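Local coordinates for protein glutathione S-transferase (Bombyx mori, PDB 4E8H) that binds glutathione as a homodimer and probably catalyses conjugation of its thiol to electrophilic compounds, at residues P17-M22 with I169-A174; E70-Q75 with D162-V167. All blocks are in the same frame, centred on the assembly; numbering follows the deposited sequence.

Both contacts join the thioredoxin-like N-terminal domain to one helix of the C-terminal domain, helix 160-174. Interaction 2 meets its earlier part and interaction 1 its last turns. Their centres lie about 9 Å apart, and along the chain interaction 2 is nested inside the loop that interaction 1 closes. They pack directly on each other: Pro17 O is 3.5 Å from Ser71 CB, Ala20 O 3.6 Å from Ile163 CG2, and Arg19 NH2 3.6 Å from Val167 CG1. Glutathione touches both. Glu70, Ser71 and Arg72 of interaction 2 line its gamma-glutamyl end, whereas interaction 1 reaches the ligand through Pro17, while its polar link, Arg19 to Asn171, lies away from the ligand in the domain interface.

Interaction 1: residues P17-M22 with I169-A174; sequences PCRAVM and ITNIDA. With GSH (glutathione), chain F.
Arg19 reaches out from helix 16-27 and closes the end of its guanidinium on Asn171 of helix 160-174. The two side chains approach from opposite directions, and they bridge backbones that never come close: the nearest pair, Arg19 CA and Thr170 CA, is 10.8 Å apart. Both terminal nitrogens fix on one oxygen. Arg19 NH1 donates to Asn171 OD1 at 2.9 Å, and Arg19 NH2 donates to the same Asn171 OD1, also at 2.9 Å. Sharing one acceptor leaves each bond bent. OD1 lies in the guanidinium plane, at its edge, but the amide stands almost upright against that plane, 84° away. The two donors therefore meet the oxygen differently: NH1 lies in the carbonyl plane on a lone pair, whereas NH2 sits above it, 50° out and off the lone pair. The arginine chain is bent at chi3 (53°), a turn that presents NH1 and NH2 end-on to the amide. Alongside, the methyl Thr170 CG2 packs obliquely on Arg19 NH2 at 4.2 Å.

The grip has further partners. Asp205 makes a salt bridge with Arg19 NH2 and is hydrogen-bonded to Thr170 OG1, tying both helices to one carboxylate, while NH1 is also hydrogen-bonded to Pro14 O. The nearby positive charge would probably polarise the Asn171 carbonyl. At the start of the segment, Pro17 CB lies 3.7 Å from glutathione O12, at the wall of the ligand pocket.

The bridge is buried between the two domains. Ala209 and Leu212 of helix 201-213 pack on both Arg19 and Asn171, Tyr111 and Tyr114 of helix 93-124 press on Pro17 and Asn171 respectively, and strand 7-11 backs helix 16-27 through Leu9 and Tyr11.

Interaction 2: residues E70-Q75 with D162-V167; sequences ESRAIQ and DITIVV. With GSH (glutathione), chain F.
Thr164 OG1, beside Arg72 at the domain interface, is held by a water that donates to it at 2.8 Å and by a hydrogen bond to Asp106. The same water donates to Ser71 OG at 2.7 Å, bridging the two segments, and sits over one face of the Arg72 guanidinium. Arg72 NE only packs against Thr164 OG1, at 3.7 Å, the two side chains crossing at about a right angle; the arginine's salt bridge is to Asp106, which thus pairs with both. At the guanidinium edge, Arg72 NH1 approaches glutathione O11 to 3.2 Å. Further along, the Gln75 amide straddles Ile163 and Thr164. Its OE1 lies 3.5 Å from Thr164 CB and has no polar partner in the model, while NE2 bonds to Thr24 OG1 and Val160 O.

On the pocket side, Ser71 OG donates to glutathione O11 at 2.6 Å, and Ser71 N donates to glutathione O12 at 2.8 Å with a weak second bond to O11. Glu70 is bent at chi2 (-71°), bringing OE1 to 2.8 Å from the ligand amine N1. With an alanine here, that amine would probably lose its carboxylate mate and be freer to turn, the ligand carboxylate still being held by Ser71.

Asp100, Gln101 and Asn104 of the second subunit pack on Ala73, Glu70 and Arg72. An acidic or amide residue followed by serine at the start of a helix is the usual arrangement of the glutathione site in this thioredoxin-like domain; here it is Glu70-Ser71.

Interaction 1: residues P17-M22 with I169-A174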
loop_
_atom_site.group_PDB
_atom_site.type_symbol
_atom_site.label_atom_id
_atom_site.label_comp_id
_atom_site.label_asym_id
_atom_site.label_seq_id
_atom_site.Cartn_x
_atom_site.Cartn_y
_atom_site.Cartn_z
ATOM N N PRO B 17 4.129 12.181 2.897
ATOM C CA PRO B 17 4.942 10.973 3.075
ATOM C C PRO B 17 6.308 11.219 3.730
ATOM O O PRO B 17 6.747 10.391 4.531
ATOM C CB PRO B 17 5.105 10.437 1.643
ATOM C CG PRO B 17 4.806 11.587 0.758
ATOM C CD PRO B 17 3.761 12.367 1.480
ATOM N N CYS B 18 6.965 12.334 3.404
ATOM C CA CYS B 18 8.228 12.696 4.058
ATOM C C CYS B 18 8.048 12.851 5.569
ATOM O O CYS B 18 8.872 12.374 6.350
ATOM C CB CYS B 18 8.819 13.972 3.449
ATOM S SG CYS B 18 9.323 13.803 1.715
ATOM N N ARG B 19 6.953 13.500 5.965
ATOM C CA ARG B 19 6.648 13.746 7.373
ATOM C C ARG B 19 6.405 12.466 8.181
ATOM O O ARG B 19 6.813 12.382 9.339
ATOM C CB ARG B 19 5.464 14.707 7.494
ATOM C CG ARG B 19 5.823 16.156 7.167
ATOM C CD ARG B 19 4.633 16.936 6.628
ATOM N NE ARG B 19 3.463 16.854 7.499
ATOM C CZ ARG B 19 2.250 17.293 7.174
ATOM N NH1 ARG B 19 2.031 17.854 5.990
ATOM N NH2 ARG B 19 1.249 17.170 8.033
ATOM N N ALA B 20 5.752 11.478 7.569
ATOM C CA ALA B 20 5.551 10.173 8.203
ATOM C C ALA B 20 6.888 9.479 8.471
ATOM O O ALA B 20 7.093 8.908 9.545
ATOM C CB ALA B 20 4.645 9.292 7.348
ATOM N N VAL B 21 7.792 9.539 7.494
ATOM C CA VAL B 21 9.127 8.959 7.639
ATOM C C VAL B 21 9.923 9.666 8.741
ATOM O O VAL B 21 10.524 9.006 9.592
ATOM C CB VAL B 21 9.927 8.978 6.305
ATOM C CG1 VAL B 21 11.370 8.528 6.527
ATOM C CG2 VAL B 21 9.256 8.095 5.262
ATOM N N MET B 22 9.904 10.999 8.726
ATOM C CA MET B 22 10.691 11.807 9.665
ATOM C C MET B 22 10.300 11.568 11.124
ATOM O O MET B 22 11.168 11.491 11.993
ATOM C CB MET B 22 10.598 13.299 9.317
ATOM C CG MET B 22 11.340 13.685 8.040
ATOM S SD MET B 22 10.795 15.256 7.337
ATOM C CE MET B 22 11.745 16.416 8.313
ATOM N N ILE B 169 -4.616 13.346 9.321
ATOM C CA ILE B 169 -5.505 13.953 10.301
ATOM C C ILE B 169 -4.964 15.324 10.714
ATOM O O ILE B 169 -5.738 16.271 10.884
ATOM C CB ILE B 169 -5.751 13.011 11.516
ATOM C CG1 ILE B 169 -6.310 11.654 11.047
ATOM C CG2 ILE B 169 -6.684 13.654 12.542
ATOM C CD1 ILE B 169 -7.579 11.725 10.180
ATOM N N THR B 170 -3.641 15.433 10.839
ATOM C CA THR B 170 -2.997 16.725 11.085
ATOM C C THR B 170 -3.294 17.712 9.948
ATOM O O THR B 170 -3.633 18.870 10.209
ATOM C CB THR B 170 -1.469 16.587 11.296
ATOM O OG1 THR B 170 -1.215 15.716 12.407
ATOM C CG2 THR B 170 -0.826 17.946 11.583
ATOM N N ASN B 171 -3.186 17.254 8.701
ATOM C CA ASN B 171 -3.460 18.119 7.552
ATOM C C ASN B 171 -4.890 18.654 7.524
ATOM O O ASN B 171 -5.095 19.861 7.392
ATOM C CB ASN B 171 -3.126 17.419 6.233
ATOM C CG ASN B 171 -1.634 17.344 5.969
ATOM O OD1 ASN B 171 -0.868 18.221 6.372
ATOM N ND2 ASN B 171 -1.214 16.291 5.283
ATOM N N ILE B 172 -5.869 17.762 7.666
ATOM C CA ILE B 172 -7.277 18.171 7.617
ATOM C C ILE B 172 -7.653 19.098 8.779
ATOM O O ILE B 172 -8.474 20.002 8.614
ATOM C CB ILE B 172 -8.261 16.972 7.451
ATOM C CG1 ILE B 172 -8.297 16.082 8.704
ATOM C CG2 ILE B 172 -7.917 16.168 6.188
ATOM C CD1 ILE B 172 -9.444 15.070 8.722
ATOM N N ASP B 173 -7.037 18.876 9.939
ATOM C CA ASP B 173 -7.190 19.772 11.081
ATOM C C ASP B 173 -6.717 21.183 10.711
ATOM O O ASP B 173 -7.440 22.161 10.928
ATOM C CB ASP B 173 -6.424 19.234 12.292
ATOM C CG ASP B 173 -6.580 20.108 13.522
ATOM O OD1 ASP B 173 -7.721 20.272 14.007
ATOM O OD2 ASP B 173 -5.553 20.624 14.013
ATOM N N ALA B 174 -5.522 21.273 10.126
ATOM C CA ALA B 174 -4.969 22.545 9.652
ATOM C C ALA B 174 -5.813 23.205 8.554
ATOM O O ALA B 174 -5.781 24.428 8.395
ATOM C CB ALA B 174 -3.535 22.355 9.177
HETATM N N1 GSH F . 3.232 6.741 -2.333
HETATM C CA1 GSH F . 4.423 7.565 -2.232
HETATM C C1 GSH F . 4.973 7.469 -0.836
HETATM O O11 GSH F . 4.234 7.129 0.113
HETATM O O12 GSH F . 6.176 7.723 -0.607
HETATM C CB1 GSH F . 4.079 9.016 -2.563
HETATM C CG1 GSH F . 5.302 9.768 -3.086
HETATM C CD1 GSH F . 4.898 11.000 -3.868
HETATM O OE1 GSH F . 3.852 10.940 -4.812
HETATM N N2 GSH F . 5.576 12.120 -3.621
HETATM C CA2 GSH F . 5.351 13.339 -4.381
HETATM C C2 GSH F . 6.341 13.450 -5.502
HETATM O O2 GSH F . 7.629 12.910 -5.323
HETATM C CB2 GSH F . 5.482 14.548 -3.463
HETATM S SG2 GSH F . 4.210 14.595 -2.175
HETATM N N3 GSH F . 5.951 14.060 -6.622
HETATM C CA3 GSH F . 6.873 14.369 -7.706
HETATM C C3 GSH F . 6.961 13.257 -8.728
HETATM O O31 GSH F . 6.485 12.127 -8.480
HETATM O O32 GSH F . 7.510 13.449 -9.838
#

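Interaction 2: residues E70-Q75 with D162-V167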
loop_
_atom_site.group_PDB
_atom_site.type_symbol
_atom_site.label_atom_id
_atom_site.label_comp_id
_atom_site.label_asym_id
_atom_site.label_seq_id
_atom_site.Cartn_x
_atom_site.Cartn_y
_atom_site.Cartn_z
ATOM N N GLU B 70 8.898 4.991 -1.366
ATOM C CA GLU B 70 7.608 4.651 -0.729
ATOM C C GLU B 70 7.715 4.800 0.784
ATOM O O GLU B 70 8.388 4.009 1.452
ATOM C CB GLU B 70 7.089 3.253 -1.110
ATOM C CG GLU B 70 6.608 3.116 -2.552
ATOM C CD GLU B 70 5.302 3.847 -2.852
ATOM O OE1 GLU B 70 4.597 4.281 -1.911
ATOM O OE2 GLU B 70 4.978 3.978 -4.051
ATOM N N SER B 71 7.040 5.820 1.313
ATOM C CA SER B 71 7.112 6.165 2.734
ATOM C C SER B 71 6.833 4.993 3.671
ATOM O O SER B 71 7.531 4.821 4.672
ATOM C CB SER B 71 6.162 7.321 3.056
ATOM O OG SER B 71 4.834 7.012 2.661
ATOM N N ARG B 72 5.824 4.191 3.343
ATOM C CA ARG B 72 5.387 3.114 4.232
ATOM C C ARG B 72 6.346 1.913 4.238
ATOM O O ARG B 72 6.472 1.224 5.255
ATOM C CB ARG B 72 3.933 2.715 3.934
ATOM C CG ARG B 72 2.930 3.849 4.223
ATOM C CD ARG B 72 1.590 3.658 3.507
ATOM N NE ARG B 72 0.777 4.877 3.514
ATOM C CZ ARG B 72 0.900 5.878 2.642
ATOM N NH1 ARG B 72 1.807 5.824 1.674
ATOM N NH2 ARG B 72 0.110 6.938 2.737
ATOM N N ALA B 73 7.032 1.687 3.118
ATOM C CA ALA B 73 8.116 0.699 3.051
ATOM C C ALA B 73 9.356 1.178 3.813
ATOM O O ALA B 73 10.043 0.378 4.457
ATOM C CB ALA B 73 8.466 0.383 1.605
ATOM N N ILE B 74 9.637 2.479 3.730
ATOM C CA ILE B 74 10.726 3.099 4.490
ATOM C C ILE B 74 10.482 2.978 5.996
ATOM O O ILE B 74 11.370 2.558 6.740
ATOM C CB ILE B 74 10.942 4.584 4.095
ATOM C CG1 ILE B 74 11.441 4.691 2.649
ATOM C CG2 ILE B 74 11.938 5.256 5.045
ATOM C CD1 ILE B 74 11.371 6.098 2.058
ATOM N N GLN B 75 9.274 3.338 6.429
ATOM C CA GLN B 75 8.868 3.223 7.831
ATOM C C GLN B 75 9.110 1.830 8.397
ATOM O O GLN B 75 9.744 1.678 9.446
ATOM C CB GLN B 75 7.383 3.526 7.977
ATOM C CG GLN B 75 7.010 4.979 8.018
ATOM C CD GLN B 75 5.535 5.145 8.290
ATOM O OE1 GLN B 75 4.697 4.897 7.421
ATOM N NE2 GLN B 75 5.203 5.542 9.512
ATOM N N ASP B 162 -0.241 4.260 12.898
ATOM C CA ASP B 162 -0.690 5.497 13.558
ATOM C C ASP B 162 0.080 6.718 13.071
ATOM O O ASP B 162 -0.502 7.784 12.875
ATOM C CB ASP B 162 -0.535 5.404 15.077
ATOM C CG ASP B 162 -1.336 4.278 15.679
ATOM O OD1 ASP B 162 -2.559 4.445 15.869
ATOM O OD2 ASP B 162 -0.738 3.223 15.969
ATOM N N ILE B 163 1.388 6.554 12.886
ATOM C CA ILE B 163 2.266 7.656 12.493
ATOM C C ILE B 163 1.931 8.199 11.094
ATOM O O ILE B 163 1.850 9.415 10.911
ATOM C CB ILE B 163 3.777 7.283 12.637
ATOM C CG1 ILE B 163 4.098 6.904 14.093
ATOM C CG2 ILE B 163 4.675 8.432 12.158
ATOM C CD1 ILE B 163 5.551 6.485 14.349
ATOM N N THR B 164 1.715 7.317 10.117
ATOM C CA THR B 164 1.383 7.774 8.759
ATOM C C THR B 164 -0.051 8.308 8.630
ATOM O O THR B 164 -0.288 9.299 7.934
ATOM C CB THR B 164 1.700 6.716 7.659
ATOM O OG1 THR B 164 1.303 7.221 6.377
ATOM C CG2 THR B 164 0.991 5.393 7.931
ATOM N N ILE B 165 -0.989 7.656 9.316
ATOM C CA ILE B 165 -2.386 8.088 9.336
ATOM C C ILE B 165 -2.532 9.469 10.000
ATOM O O ILE B 165 -3.281 10.317 9.507
ATOM C CB ILE B 165 -3.311 7.008 9.983
ATOM C CG1 ILE B 165 -3.463 5.812 9.031
ATOM C CG2 ILE B 165 -4.682 7.590 10.339
ATOM C CD1 ILE B 165 -4.055 4.552 9.660
ATOM N N VAL B 166 -1.791 9.697 11.087
ATOM C CA VAL B 166 -1.868 10.966 11.827
ATOM C C VAL B 166 -1.454 12.190 10.992
ATOM O O VAL B 166 -1.936 13.296 11.240
ATOM C CB VAL B 166 -1.115 10.912 13.199
ATOM C CG1 VAL B 166 0.356 11.293 13.060
ATOM C CG2 VAL B 166 -1.802 11.802 14.230
ATOM N N VAL B 167 -0.581 11.984 10.004
ATOM C CA VAL B 167 -0.189 13.060 9.090
ATOM C C VAL B 167 -1.421 13.628 8.373
ATOM O O VAL B 167 -1.588 14.848 8.282
ATOM C CB VAL B 167 0.880 12.593 8.062
ATOM C CG1 VAL B 167 1.141 13.676 7.020
ATOM C CG2 VAL B 167 2.179 12.223 8.768
HETATM N N1 GSH F . 3.232 6.741 -2.333
HETATM C CA1 GSH F . 4.423 7.565 -2.232
HETATM C C1 GSH F . 4.973 7.469 -0.836
HETATM O O11 GSH F . 4.234 7.129 0.113
HETATM O O12 GSH F . 6.176 7.723 -0.607
HETATM C CB1 GSH F . 4.079 9.016 -2.563
HETATM C CG1 GSH F . 5.302 9.768 -3.086
HETATM C CD1 GSH F . 4.898 11.000 -3.868
HETATM O OE1 GSH F . 3.852 10.940 -4.812
HETATM N N2 GSH F . 5.576 12.120 -3.621
HETATM C CA2 GSH F . 5.351 13.339 -4.381
HETATM C C2 GSH F . 6.341 13.450 -5.502
HETATM O O2 GSH F . 7.629 12.910 -5.323
HETATM C CB2 GSH F . 5.482 14.548 -3.463
HETATM S SG2 GSH F . 4.210 14.595 -2.175
HETATM N N3 GSH F . 5.951 14.060 -6.622
HETATM C CA3 GSH F . 6.873 14.369 -7.706
HETATM C C3 GSH F . 6.961 13.257 -8.728
HETATM O O31 GSH F . 6.485 12.127 -8.480
HETATM O O32 GSH F . 7.510 13.449 -9.838
HETATM O O HOH W 1 3.008 8.108 4.347
#